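Local coordinates for aspartokinase (Arabidopsis thaliana, PDB 2CDQ), which catalyses the ATP-dependent phosphorylation of aspartate, the first step in making lysine, threonine, methionine and isoleucine, under allosteric control by lysine and S-adenosylmethionine, at residues L344-S348 with L408-V413. Sequence-based numbering, arbitrary orientation.
Sequences LDIAS and LEKIAV
Ala347 N donates to Val413 O over 2.9 Å in a nearly straight bond (176° at the hydrogen), and Val413 N returns one to Ala347 O, also 2.9 Å. The two bonds form an antiparallel hydrogen-bonded pair, so the chain that follows helix 398-408 enters the sheet as strand 413-418, the outermost strand of this subunit's own sheet on that side. The turn before it is held by Leu408 O, which accepts from Ala412 N at 3.0 Å and also from Ile411 N.

On the face of the sheet that carries Leu344 and Ile346 lies an apolar seam. With CG1 beside the backbone N (chi1 -61°) and CG2 anti to it, Ile346 CD1, at the tip of the CG1 branch, meets Leu408 CD1 at 3.7 Å, while Ile346 CG2 rests on Ala412 CB at 3.5 Å. Leu408 crosses both Ile346 and Leu344 at about a right angle, its CD1 touching Leu344 CD2 at 3.8 Å. Past the pair, a water donates to Ile411 O (2.9 Å) and reaches Ser348 OG only weakly; that hydroxyl also bonds Arg350 N and a tartaric acid molecule, probably from the crystallisation liquor.

Ala347 and Val413 point to the other face, on the side of Asp345, whose carboxylate bonds Ser383 and forms a salt bridge with Lys459 of the second subunit. The strand order, 372-378, 381-386, 341-347, 413-418, is that of an ACT domain's ferredoxin-like fold: the contact joins its first strand to its last, while Leu408, on helix 398-408, packs against helix 357-367 and Ile346 touches both that helix and strand 381-386.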
loop_
_atom_site.group_PDB
_atom_site.type_symbol
_atom_site.label_atom_id
_atom_site.label_comp_id
_atom_site.label_asym_id
_atom_site.label_seq_id
_atom_site.Cartn_x
_atom_site.Cartn_y
_atom_site.Cartn_z
ATOM N N LEU A 344 -7.099 5.178 7.859
ATOM C CA LEU A 344 -5.993 5.577 8.731
ATOM C C LEU A 344 -4.837 6.153 7.941
ATOM O O LEU A 344 -4.508 5.655 6.866
ATOM C CB LEU A 344 -5.495 4.408 9.585
ATOM C CG LEU A 344 -6.339 4.077 10.816
ATOM C CD1 LEU A 344 -7.195 2.869 10.521
ATOM C CD2 LEU A 344 -5.453 3.817 12.014
ATOM N N ASP A 345 -4.229 7.203 8.488
ATOM C CA ASP A 345 -3.047 7.827 7.901
ATOM C C ASP A 345 -1.871 7.741 8.871
ATOM O O ASP A 345 -1.984 8.119 10.038
ATOM C CB ASP A 345 -3.347 9.282 7.541
ATOM C CG ASP A 345 -2.169 9.982 6.890
ATOM O OD1 ASP A 345 -1.586 9.430 5.931
ATOM O OD2 ASP A 345 -1.836 11.101 7.333
ATOM N N ILE A 346 -0.744 7.238 8.380
ATOM C CA ILE A 346 0.424 6.980 9.217
ATOM C C ILE A 346 1.643 7.688 8.616
ATOM O O ILE A 346 2.234 7.201 7.647
ATOM C CB ILE A 346 0.676 5.446 9.348
ATOM C CG1 ILE A 346 -0.523 4.759 10.003
ATOM C CG2 ILE A 346 1.944 5.145 10.138
ATOM C CD1 ILE A 346 -0.666 3.310 9.627
ATOM N N ALA A 347 2.015 8.833 9.190
ATOM C CA ALA A 347 3.100 9.656 8.637
ATOM C C ALA A 347 4.354 9.687 9.496
ATOM O O ALA A 347 4.281 9.937 10.696
ATOM C CB ALA A 347 2.617 11.077 8.373
ATOM N N SER A 348 5.500 9.441 8.868
ATOM C CA SER A 348 6.800 9.564 9.530
ATOM C C SER A 348 7.898 9.920 8.531
ATOM O O SER A 348 7.953 9.353 7.444
ATOM C CB SER A 348 7.162 8.270 10.272
ATOM O OG SER A 348 8.456 8.351 10.854
ATOM N N LEU A 408 0.237 2.597 16.932
ATOM C CA LEU A 408 0.848 3.252 15.779
ATOM C C LEU A 408 1.504 4.581 16.167
ATOM O O LEU A 408 2.512 4.986 15.569
ATOM C CB LEU A 408 -0.190 3.475 14.669
ATOM C CG LEU A 408 -0.735 2.266 13.898
ATOM C CD1 LEU A 408 -1.945 2.677 13.082
ATOM C CD2 LEU A 408 0.317 1.629 13.002
ATOM N N GLU A 409 0.942 5.240 17.181
ATOM C CA GLU A 409 1.404 6.559 17.617
ATOM C C GLU A 409 2.788 6.511 18.277
ATOM O O GLU A 409 3.405 7.550 18.516
ATOM C CB GLU A 409 0.368 7.191 18.545
ATOM C CG GLU A 409 0.066 8.649 18.247
ATOM C CD GLU A 409 -1.408 8.994 18.430
ATOM O OE1 GLU A 409 -1.966 9.688 17.550
ATOM O OE2 GLU A 409 -2.012 8.570 19.443
ATOM N N LYS A 410 3.264 5.297 18.554
ATOM C CA LYS A 410 4.602 5.071 19.105
ATOM C C LYS A 410 5.678 5.214 18.033
ATOM O O LYS A 410 6.822 5.545 18.345
ATOM C CB LYS A 410 4.710 3.680 19.736
ATOM C CG LYS A 410 3.784 3.433 20.914
ATOM C CD LYS A 410 4.025 2.049 21.502
ATOM C CE LYS A 410 3.101 1.768 22.687
ATOM N NZ LYS A 410 3.461 0.496 23.380
ATOM N N ILE A 411 5.317 4.958 16.774
ATOM C CA ILE A 411 6.285 5.032 15.670
ATOM C C ILE A 411 5.997 6.120 14.636
ATOM O O ILE A 411 6.861 6.418 13.806
ATOM C CB ILE A 411 6.471 3.669 14.945
ATOM C CG1 ILE A 411 5.125 3.120 14.462
ATOM C CG2 ILE A 411 7.208 2.673 15.840
ATOM C CD1 ILE A 411 5.252 2.016 13.424
ATOM N N ALA A 412 4.798 6.708 14.685
ATOM C CA ALA A 412 4.386 7.717 13.694
ATOM C C ALA A 412 3.347 8.732 14.192
ATOM O O ALA A 412 2.858 8.637 15.323
ATOM C CB ALA A 412 3.882 7.032 12.430
ATOM N N VAL A 413 3.040 9.713 13.337
ATOM C CA VAL A 413 1.906 10.615 13.544
ATOM C C VAL A 413 0.707 10.018 12.814
ATOM O O VAL A 413 0.735 9.836 11.588
ATOM C CB VAL A 413 2.169 12.057 13.039
ATOM C CG1 VAL A 413 0.963 12.944 13.321
ATOM C CG2 VAL A 413 3.417 12.648 13.685
HETATM O O HOH W 1 9.752 6.320 13.301
#